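Local structure of sulfate transporter 4.1, chloroplastic (Arabidopsis thaliana, 7LHV) at residues A[93-96]-A[97-101]; A[168-171]-A[172-175]; A[447-450]-A[451-454]; A[621-625]-A[626-630]. The protein carries sulfate across the membrane together with protons, as a cotransporter of the SLC26A/SulP family, and may help regulate sulfate assimilation. All blocks are in the same frame, centred on the assembly; numbering follows the deposited sequence.

Contact 1 of 4, residues A[93-96]-A[97-101]; sequences EYFK and LDLMA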
loop_
_atom_site.group_PDB
_atom_site.type_symbol
_atom_site.label_atom_id
_atom_site.label_comp_id
_atom_site.label_asym_id
_atom_site.label_seq_id
_atom_site.Cartn_x
_atom_site.Cartn_y
_atom_site.Cartn_z
ATOM N N GLU A 93 -32.860 1.817 37.034
ATOM C CA GLU A 93 -32.978 0.927 35.883
ATOM C C GLU A 93 -31.630 0.401 35.414
ATOM O O GLU A 93 -31.528 -0.760 34.984
ATOM C CB GLU A 93 -33.684 1.645 34.731
ATOM C CG GLU A 93 -35.073 2.149 35.082
ATOM C CD GLU A 93 -35.666 3.026 33.997
ATOM O OE1 GLU A 93 -34.958 3.307 33.007
ATOM O OE2 GLU A 93 -36.841 3.428 34.132
ATOM N N TYR A 94 -30.591 1.234 35.490
ATOM C CA TYR A 94 -29.285 0.819 34.997
ATOM C C TYR A 94 -28.739 -0.350 35.802
ATOM O O TYR A 94 -28.128 -1.257 35.233
ATOM C CB TYR A 94 -28.300 1.987 35.018
ATOM C CG TYR A 94 -28.539 3.011 33.931
ATOM C CD1 TYR A 94 -29.591 2.870 33.036
ATOM C CD2 TYR A 94 -27.713 4.117 33.800
ATOM C CE1 TYR A 94 -29.813 3.802 32.044
ATOM C CE2 TYR A 94 -27.927 5.053 32.810
ATOM C CZ TYR A 94 -28.978 4.890 31.934
ATOM O OH TYR A 94 -29.196 5.820 30.947
ATOM N N PHE A 95 -28.941 -0.356 37.123
ATOM C CA PHE A 95 -28.385 -1.443 37.922
ATOM C C PHE A 95 -29.022 -2.773 37.538
ATOM O O PHE A 95 -28.322 -3.765 37.321
ATOM C CB PHE A 95 -28.549 -1.153 39.418
ATOM C CG PHE A 95 -27.875 -2.167 40.328
ATOM C CD1 PHE A 95 -28.290 -3.491 40.378
ATOM C CD2 PHE A 95 -26.798 -1.786 41.111
ATOM C CE1 PHE A 95 -27.658 -4.403 41.204
ATOM C CE2 PHE A 95 -26.161 -2.697 41.934
ATOM C CZ PHE A 95 -26.592 -4.004 41.981
ATOM N N LYS A 96 -30.353 -2.815 37.448
ATOM C CA LYS A 96 -31.013 -4.075 37.124
ATOM C C LYS A 96 -30.642 -4.537 35.718
ATOM O O LYS A 96 -30.362 -5.723 35.495
ATOM C CB LYS A 96 -32.533 -3.949 37.293
ATOM C CG LYS A 96 -33.249 -3.020 36.323
ATOM C CD LYS A 96 -34.735 -2.940 36.627
ATOM C CE LYS A 96 -35.460 -4.243 36.302
ATOM N NZ LYS A 96 -35.476 -4.562 34.847
ATOM N N LEU A 97 -30.612 -3.606 34.757
ATOM C CA LEU A 97 -30.257 -3.985 33.392
ATOM C C LEU A 97 -28.819 -4.484 33.307
ATOM O O LEU A 97 -28.542 -5.490 32.644
ATOM C CB LEU A 97 -30.480 -2.806 32.450
ATOM C CG LEU A 97 -31.944 -2.402 32.269
ATOM C CD1 LEU A 97 -32.057 -1.205 31.349
ATOM C CD2 LEU A 97 -32.763 -3.565 31.739
ATOM N N ASP A 98 -27.891 -3.801 33.982
ATOM C CA ASP A 98 -26.497 -4.218 33.970
ATOM C C ASP A 98 -26.314 -5.568 34.646
ATOM O O ASP A 98 -25.546 -6.403 34.166
ATOM C CB ASP A 98 -25.628 -3.162 34.648
ATOM C CG ASP A 98 -25.458 -1.921 33.802
ATOM O OD1 ASP A 98 -25.703 -2.002 32.583
ATOM O OD2 ASP A 98 -25.080 -0.868 34.356
ATOM N N LEU A 99 -27.002 -5.797 35.766
ATOM C CA LEU A 99 -26.881 -7.074 36.459
ATOM C C LEU A 99 -27.393 -8.215 35.589
ATOM O O LEU A 99 -26.741 -9.262 35.466
ATOM C CB LEU A 99 -27.637 -7.023 37.786
ATOM C CG LEU A 99 -27.467 -8.214 38.730
ATOM C CD1 LEU A 99 -26.076 -8.223 39.339
ATOM C CD2 LEU A 99 -28.528 -8.190 39.816
ATOM N N MET A 100 -28.560 -8.026 34.967
ATOM C CA MET A 100 -29.095 -9.069 34.101
ATOM C C MET A 100 -28.180 -9.322 32.910
ATOM O O MET A 100 -27.905 -10.479 32.565
ATOM C CB MET A 100 -30.500 -8.693 33.631
ATOM C CG MET A 100 -31.569 -8.871 34.696
ATOM S SD MET A 100 -31.416 -10.431 35.589
ATOM C CE MET A 100 -31.718 -11.614 34.278
ATOM N N ALA A 101 -27.685 -8.254 32.277
ATOM C CA ALA A 101 -26.804 -8.420 31.127
ATOM C C ALA A 101 -25.505 -9.110 31.519
ATOM O O ALA A 101 -25.007 -9.971 30.786
ATOM C CB ALA A 101 -26.518 -7.064 30.487
#
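Phe-95 and Leu-99, one helical turn apart, both swing CG away from their backbone N (chi1 -174° and -172°), and this shared choice lays the two side chains side by side and pointing the same way. The leucine methyl CD2 then arrives at the edge of the phenylalanine ring, near its plane, 4.1 Å from CE1. Next along the chain, Lys-96 bends at its outer bonds and brings NZ to 4.2 Å from Leu-97 CD2, a loose contact of the amine with a methyl. Underneath runs regular alpha-helical bonding: Leu-97 N to Glu-93 O at 3.0 Å, Asp-98 N to Tyr-94 O at 2.8 Å, Leu-99 N to Phe-95 O at 2.9 Å and Met-100 N to Lys-96 O at 3.0 Å. All of this belongs to the start of helix 91-119, which leads into the first predicted membrane span of the permease domain. Leu-99 also packs on Ile-410 of helix 406-426. Asp-98 is the buried polar residue here; its OD1 is hydrogen-bonded to Lys-403 N and its OD2 to the hydroxyl OG1 of Thr-404, just ahead of that same helix. A leucine in place of Asp-98 would probably leave Lys-403 N and Thr-404 OG1 without their carboxylate mate and set the loop freer to shift against the helix. With one oxygen for each partner, the buried carboxylate is probably held in its rotation, pinning the start of helix 91-119 to the loop before helix 406-426.

Contact 2 of 4, residues A[168-171]-A[172-175]; sequences DTNE and ELHI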
loop_
_atom_site.group_PDB
_atom_site.type_symbol
_atom_site.label_atom_id
_atom_site.label_comp_id
_atom_site.label_asym_id
_atom_site.label_seq_id
_atom_site.Cartn_x
_atom_site.Cartn_y
_atom_site.Cartn_z
ATOM N N ASP A 168 5.210 -28.032 19.172
ATOM C CA ASP A 168 4.434 -29.164 18.676
ATOM C C ASP A 168 3.576 -29.812 19.764
ATOM O O ASP A 168 2.346 -29.831 19.660
ATOM C CB ASP A 168 5.373 -30.196 18.036
ATOM C CG ASP A 168 6.525 -30.588 18.945
ATOM O OD1 ASP A 168 6.635 -30.013 20.049
ATOM O OD2 ASP A 168 7.317 -31.472 18.558
ATOM N N THR A 169 4.208 -30.343 20.816
ATOM C CA THR A 169 3.480 -31.072 21.850
ATOM C C THR A 169 4.027 -30.787 23.244
ATOM O O THR A 169 3.895 -31.623 24.144
ATOM C CB THR A 169 3.513 -32.583 21.595
ATOM O OG1 THR A 169 4.841 -32.980 21.231
ATOM C CG2 THR A 169 2.541 -32.969 20.486
ATOM N N ASN A 170 4.651 -29.624 23.441
ATOM C CA ASN A 170 5.224 -29.317 24.747
ATOM C C ASN A 170 4.149 -29.215 25.821
ATOM O O ASN A 170 4.332 -29.715 26.937
ATOM C CB ASN A 170 6.033 -28.023 24.677
ATOM C CG ASN A 170 7.314 -28.181 23.887
ATOM O OD1 ASN A 170 7.852 -29.280 23.770
ATOM N ND2 ASN A 170 7.810 -27.078 23.340
ATOM N N GLU A 171 3.036 -28.541 25.512
ATOM C CA GLU A 171 1.909 -28.339 26.420
ATOM C C GLU A 171 2.307 -27.431 27.581
ATOM O O GLU A 171 1.465 -27.034 28.392
ATOM C CB GLU A 171 1.367 -29.684 26.927
ATOM C CG GLU A 171 0.060 -29.602 27.706
ATOM C CD GLU A 171 -0.687 -30.920 27.735
ATOM O OE1 GLU A 171 -0.606 -31.675 26.743
ATOM O OE2 GLU A 171 -1.354 -31.204 28.753
ATOM N N GLU A 172 3.581 -27.072 27.649
ATOM C CA GLU A 172 4.100 -26.131 28.630
ATOM C C GLU A 172 4.693 -24.893 27.984
ATOM O O GLU A 172 4.522 -23.787 28.503
ATOM C CB GLU A 172 5.158 -26.808 29.511
ATOM C CG GLU A 172 5.727 -25.912 30.598
ATOM C CD GLU A 172 4.688 -25.512 31.627
ATOM O OE1 GLU A 172 3.705 -26.263 31.809
ATOM O OE2 GLU A 172 4.850 -24.445 32.255
ATOM N N LEU A 173 5.394 -25.054 26.861
ATOM C CA LEU A 173 5.816 -23.896 26.084
ATOM C C LEU A 173 4.632 -23.230 25.398
ATOM O O LEU A 173 4.688 -22.033 25.100
ATOM C CB LEU A 173 6.869 -24.309 25.056
ATOM C CG LEU A 173 7.591 -23.174 24.329
ATOM C CD1 LEU A 173 8.326 -22.290 25.319
ATOM C CD2 LEU A 173 8.545 -23.730 23.289
ATOM N N HIS A 174 3.555 -23.981 25.148
ATOM C CA HIS A 174 2.358 -23.391 24.556
ATOM C C HIS A 174 1.785 -22.295 25.444
ATOM O O HIS A 174 1.401 -21.226 24.958
ATOM C CB HIS A 174 1.300 -24.466 24.317
ATOM C CG HIS A 174 1.430 -25.171 23.005
ATOM N ND1 HIS A 174 0.584 -24.926 21.945
ATOM C CD2 HIS A 174 2.295 -26.122 22.584
ATOM C CE1 HIS A 174 0.928 -25.691 20.925
ATOM N NE2 HIS A 174 1.964 -26.427 21.286
ATOM N N ILE A 175 1.721 -22.547 26.751
ATOM C CA ILE A 175 1.130 -21.582 27.674
ATOM C C ILE A 175 1.957 -20.304 27.715
ATOM O O ILE A 175 1.425 -19.191 27.617
ATOM C CB ILE A 175 0.989 -22.211 29.070
ATOM C CG1 ILE A 175 -0.073 -23.310 29.047
ATOM C CG2 ILE A 175 0.669 -21.149 30.100
ATOM C CD1 ILE A 175 0.065 -24.308 30.167
#
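Asp-168, whose backbone O looks toward the imidazole of His-174, folds its carboxylate back on the chain: Thr-169 N donates to Asp-168 OD1 at 2.6 Å, from above the carboxylate plane and with a bent N-H...O angle of 145°. The bond is local to the loop, which leads into the first turn of helix 173-194, a helix predicted to cross the membrane. The His-174 side chain points back toward the loop. Its CD2 lies 3.9 Å from Glu-171 N, while NE2 sits 3.8 Å from Asp-168 O and makes a weak hydrogen bond to Ala-167 O, the residue just before. Along another side of the turn, Asn-170 and Leu-173 run side by side and point the same way. Asn-170 has CG beside its own backbone N (chi1 -71°), which brings the amide ND2 alongside Leu-173, 3.4 Å from both CB and CD2 of that residue. Beyond Asn-170, Glu-171 takes a positive phi of 68°, turning the chain just ahead of the helix, and its carbonyl O faces the methyl CD1 of Ile-175 at 3.5 Å. Leu-173 also leans on Ser-326 and His-329 of another loop. Of the acidic residues here, Glu-172 stands right beside the N-terminal end of the helix, where its negative charge may be mildly eased by the helix dipole.

Contact 3 of 4, residues A[447-450]-A[451-454]; sequences DYDE and AIFL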
loop_
_atom_site.group_PDB
_atom_site.type_symbol
_atom_site.label_atom_id
_atom_site.label_comp_id
_atom_site.label_asym_id
_atom_site.label_seq_id
_atom_site.Cartn_x
_atom_site.Cartn_y
_atom_site.Cartn_z
ATOM N N ASP A 447 -20.293 -16.515 6.329
ATOM C CA ASP A 447 -21.177 -15.411 5.975
ATOM C C ASP A 447 -21.377 -15.362 4.460
ATOM O O ASP A 447 -20.868 -14.494 3.753
ATOM C CB ASP A 447 -20.616 -14.108 6.532
ATOM C CG ASP A 447 -21.571 -12.954 6.392
ATOM O OD1 ASP A 447 -22.575 -12.914 7.133
ATOM O OD2 ASP A 447 -21.301 -12.066 5.570
ATOM N N TYR A 448 -22.144 -16.337 3.969
ATOM C CA TYR A 448 -22.470 -16.422 2.551
ATOM C C TYR A 448 -23.511 -15.398 2.120
ATOM O O TYR A 448 -23.647 -15.138 0.918
ATOM C CB TYR A 448 -22.972 -17.825 2.206
ATOM C CG TYR A 448 -24.193 -18.246 2.991
ATOM C CD1 TYR A 448 -24.073 -18.778 4.267
ATOM C CD2 TYR A 448 -25.466 -18.107 2.459
ATOM C CE1 TYR A 448 -25.184 -19.159 4.989
ATOM C CE2 TYR A 448 -26.584 -18.485 3.172
ATOM C CZ TYR A 448 -26.436 -19.012 4.438
ATOM O OH TYR A 448 -27.547 -19.391 5.153
ATOM N N ASP A 449 -24.255 -14.821 3.066
ATOM C CA ASP A 449 -25.220 -13.787 2.715
ATOM C C ASP A 449 -24.527 -12.577 2.104
ATOM O O ASP A 449 -25.018 -11.997 1.130
ATOM C CB ASP A 449 -26.026 -13.378 3.945
ATOM C CG ASP A 449 -27.334 -14.131 4.058
ATOM O OD1 ASP A 449 -27.684 -14.862 3.109
ATOM O OD2 ASP A 449 -28.014 -13.990 5.096
ATOM N N GLU A 450 -23.378 -12.188 2.659
ATOM C CA GLU A 450 -22.619 -11.097 2.062
ATOM C C GLU A 450 -22.095 -11.486 0.690
ATOM O O GLU A 450 -21.997 -10.641 -0.200
ATOM C CB GLU A 450 -21.463 -10.683 2.966
ATOM C CG GLU A 450 -20.800 -9.380 2.571
ATOM C CD GLU A 450 -21.717 -8.188 2.756
ATOM O OE1 GLU A 450 -22.635 -8.264 3.600
ATOM O OE2 GLU A 450 -21.523 -7.169 2.059
ATOM N N ALA A 451 -21.744 -12.759 0.497
ATOM C CA ALA A 451 -21.310 -13.200 -0.825
ATOM C C ALA A 451 -22.428 -13.049 -1.847
ATOM O O ALA A 451 -22.200 -12.574 -2.967
ATOM C CB ALA A 451 -20.830 -14.648 -0.767
ATOM N N ILE A 452 -23.649 -13.434 -1.474
ATOM C CA ILE A 452 -24.788 -13.270 -2.374
ATOM C C ILE A 452 -25.048 -11.793 -2.645
ATOM O O ILE A 452 -25.313 -11.389 -3.785
ATOM C CB ILE A 452 -26.027 -13.972 -1.792
ATOM C CG1 ILE A 452 -25.816 -15.484 -1.780
ATOM C CG2 ILE A 452 -27.266 -13.618 -2.591
ATOM C CD1 ILE A 452 -26.916 -16.243 -1.088
ATOM N N PHE A 453 -24.972 -10.962 -1.602
ATOM C CA PHE A 453 -25.184 -9.528 -1.778
ATOM C C PHE A 453 -24.144 -8.925 -2.715
ATOM O O PHE A 453 -24.479 -8.114 -3.587
ATOM C CB PHE A 453 -25.150 -8.832 -0.421
ATOM C CG PHE A 453 -25.349 -7.350 -0.491
ATOM C CD1 PHE A 453 -26.602 -6.819 -0.729
ATOM C CD2 PHE A 453 -24.282 -6.489 -0.313
ATOM C CE1 PHE A 453 -26.786 -5.456 -0.789
ATOM C CE2 PHE A 453 -24.461 -5.124 -0.373
ATOM C CZ PHE A 453 -25.714 -4.607 -0.611
ATOM N N LEU A 454 -22.877 -9.308 -2.548
ATOM C CA LEU A 454 -21.824 -8.814 -3.426
ATOM C C LEU A 454 -22.046 -9.268 -4.859
ATOM O O LEU A 454 -21.861 -8.488 -5.799
ATOM C CB LEU A 454 -20.457 -9.282 -2.929
ATOM C CG LEU A 454 -20.009 -8.749 -1.571
ATOM C CD1 LEU A 454 -18.638 -9.283 -1.214
ATOM C CD2 LEU A 454 -20.021 -7.243 -1.566
#
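Tyr-448 gives its backbone O to Ile-452 N at 2.9 Å, and this bond belongs to the first turn of helix 448-457. Asp-449 O takes the N-H of Phe-453 at 2.9 Å, and Glu-450 O takes that of Leu-454 at 2.8 Å, with a nearly straight N-H...O angle of 162°. Just ahead of the helix, Asp-447 N is satisfied from outside, by the hydroxyl OG of Ser-214 on helix 206-229. This short helix lies in the sulfate permease domain, and it also meets the other half of the dimer: Phe-453 packs on Glu-588, and Leu-454 on Ser-584, both from the STAS domain of the second subunit. Within the chain, Leu-454 and Ala-451 rest on Trp-465 of helix 459-474. The carboxylate of Glu-450 has apolar neighbours on the next turn. Glu-450 turns its CG away from the backbone N (chi1 -168°) and bends at the following bond, which lays the chain alongside Phe-453 and brings OE2 3.7 Å from Phe-453 CD2, the carboxylate and ring planes 54° apart. The same OE2 lies 3.9 Å from Leu-454 CD2, and the Glu-450 side chain touches Ser-210 of helix 206-229 as well. On the exposed side, Ile-452 CD1 meets the ring of Tyr-448 at its edge, near the ring plane, 4.3 Å from CD2.

Contact 4 of 4, residues A[621-625]-A[626-630]; sequences GMVEL and VGKEW
Met-622 and Val-626 lie one turn apart on the same side of helix 622-626, a short element of the STAS domain that follows helix 611-620 directly. Gly-621 links the two helices: its positive phi closes the earlier one in a Schellman motif, and it serves at once as N-cap residue of the next. Backbone hydrogen bonds carry the turn. Leu-625 N reaches Gly-621 O at 3.2 Å, and Val-626 N reaches Met-622 O at 2.9 Å and almost straight (168°). Gly-627 N then bonds to Val-623 O at 2.8 Å with a more bent angle of 133°. Gly-627 leaves the helix with a positive phi, where a CB would press on the carbonyl O of Val-626. Apolar packing comes next. Val-626 sets CG1 anti to its carbonyl carbon (chi1 -52°), and this methyl meets Met-622 CG at 4.1 Å, the two side chains passing at a slant, and Leu-625 CG at 4.3 Å. Buried Val-626 also leans on Tyr-594 of helix 584-599 and on Phe-631, while Met-622 runs extended toward Leu-590 and Leu-604. An alanine at Val-626 lacks both gamma methyls and would probably open a gap between Met-622, Leu-625 and the Tyr-594 side chain. A lysine supplies the last touch: the aliphatic part of Lys-628 lies beside Val-623, pointing the same way, and its CD rests 3.8 Å from Val-623 CG1.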
loop_
_atom_site.group_PDB
_atom_site.type_symbol
_atom_site.label_atom_id
_atom_site.label_comp_id
_atom_site.label_asym_id
_atom_site.label_seq_id
_atom_site.Cartn_x
_atom_site.Cartn_y
_atom_site.Cartn_z
ATOM N N GLY A 621 7.320 29.306 -8.025
ATOM C CA GLY A 621 7.782 30.122 -9.125
ATOM C C GLY A 621 7.049 29.918 -10.430
ATOM O O GLY A 621 7.497 30.434 -11.460
ATOM N N MET A 622 5.939 29.177 -10.424
ATOM C CA MET A 622 5.202 28.936 -11.659
ATOM C C MET A 622 4.533 30.201 -12.180
ATOM O O MET A 622 4.400 30.369 -13.398
ATOM C CB MET A 622 4.165 27.836 -11.440
ATOM C CG MET A 622 3.400 27.460 -12.691
ATOM S SD MET A 622 2.246 26.102 -12.441
ATOM C CE MET A 622 1.481 26.028 -14.058
ATOM N N VAL A 623 4.100 31.092 -11.285
ATOM C CA VAL A 623 3.431 32.319 -11.719
ATOM C C VAL A 623 4.371 33.169 -12.560
ATOM O O VAL A 623 3.982 33.708 -13.603
ATOM C CB VAL A 623 2.900 33.101 -10.505
ATOM C CG1 VAL A 623 2.419 34.476 -10.933
ATOM C CG2 VAL A 623 1.779 32.337 -9.835
ATOM N N GLU A 624 5.624 33.305 -12.122
ATOM C CA GLU A 624 6.596 34.068 -12.896
ATOM C C GLU A 624 6.945 33.369 -14.202
ATOM O O GLU A 624 7.213 34.036 -15.207
ATOM C CB GLU A 624 7.855 34.305 -12.065
ATOM C CG GLU A 624 7.641 35.197 -10.853
ATOM C CD GLU A 624 7.294 36.623 -11.230
ATOM O OE1 GLU A 624 7.772 37.096 -12.284
ATOM O OE2 GLU A 624 6.542 37.274 -10.474
ATOM N N LEU A 625 6.953 32.035 -14.209
ATOM C CA LEU A 625 7.320 31.302 -15.417
ATOM C C LEU A 625 6.247 31.427 -16.492
ATOM O O LEU A 625 6.553 31.706 -17.656
ATOM C CB LEU A 625 7.578 29.834 -15.084
ATOM C CG LEU A 625 7.687 28.889 -16.281
ATOM C CD1 LEU A 625 9.041 29.025 -16.946
ATOM C CD2 LEU A 625 7.441 27.454 -15.856
ATOM N N VAL A 626 4.980 31.226 -16.124
ATOM C CA VAL A 626 3.908 31.246 -17.114
ATOM C C VAL A 626 3.286 32.624 -17.292
ATOM O O VAL A 626 2.574 32.848 -18.282
ATOM C CB VAL A 626 2.802 30.236 -16.762
ATOM C CG1 VAL A 626 3.391 28.863 -16.513
ATOM C CG2 VAL A 626 2.020 30.709 -15.562
ATOM N N GLY A 627 3.525 33.551 -16.371
ATOM C CA GLY A 627 2.955 34.877 -16.484
ATOM C C GLY A 627 1.734 35.065 -15.609
ATOM O O GLY A 627 0.878 34.180 -15.527
ATOM N N LYS A 628 1.645 36.220 -14.947
ATOM C CA LYS A 628 0.511 36.480 -14.069
ATOM C C LYS A 628 -0.771 36.716 -14.862
ATOM O O LYS A 628 -1.869 36.488 -14.344
ATOM C CB LYS A 628 0.816 37.677 -13.167
ATOM C CG LYS A 628 -0.288 38.030 -12.185
ATOM C CD LYS A 628 -0.428 36.961 -11.114
ATOM C CE LYS A 628 -1.457 37.357 -10.067
ATOM N NZ LYS A 628 -1.649 36.286 -9.049
ATOM N N GLU A 629 -0.652 37.153 -16.117
ATOM C CA GLU A 629 -1.826 37.452 -16.927
ATOM C C GLU A 629 -2.632 36.214 -17.297
ATOM O O GLU A 629 -3.759 36.356 -17.781
ATOM C CB GLU A 629 -1.410 38.194 -18.200
ATOM C CG GLU A 629 -0.479 37.413 -19.114
ATOM C CD GLU A 629 0.983 37.569 -18.739
ATOM O OE1 GLU A 629 1.845 37.411 -19.628
ATOM O OE2 GLU A 629 1.271 37.848 -17.557
ATOM N N TRP A 630 -2.092 35.015 -17.089
ATOM C CA TRP A 630 -2.788 33.779 -17.415
ATOM C C TRP A 630 -3.437 33.126 -16.203
ATOM O O TRP A 630 -3.887 31.981 -16.296
ATOM C CB TRP A 630 -1.832 32.796 -18.092
ATOM C CG TRP A 630 -1.361 33.275 -19.423
ATOM C CD1 TRP A 630 -0.089 33.620 -19.766
ATOM C CD2 TRP A 630 -2.161 33.480 -20.591
ATOM N NE1 TRP A 630 -0.045 34.020 -21.079
ATOM C CE2 TRP A 630 -1.306 33.943 -21.607
ATOM C CE3 TRP A 630 -3.519 33.313 -20.877
ATOM C CZ2 TRP A 630 -1.761 34.241 -22.888
ATOM C CZ3 TRP A 630 -3.969 33.609 -22.148
ATOM C CH2 TRP A 630 -3.094 34.067 -23.137
#

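Overall arrangement
From the N terminus the four contacts follow one another in series; none nests in or crosses another, and each joins neighbouring pieces of chain. Contact 1 lies within the opening turns of helix 91-119. Contact 2 is where the loop after helix 153-166 enters helix 173-194, its centre about 41 Å from that of contact 1. Contact 3 starts the short helix 448-457, still in the permease domain, and faces the STAS domain of the second subunit. Contact 4 rounds the exit of helix 622-626 in this chain's own STAS domain, with its centre about 55 Å from that of contact 3 and about 71 Å from that of contact 2.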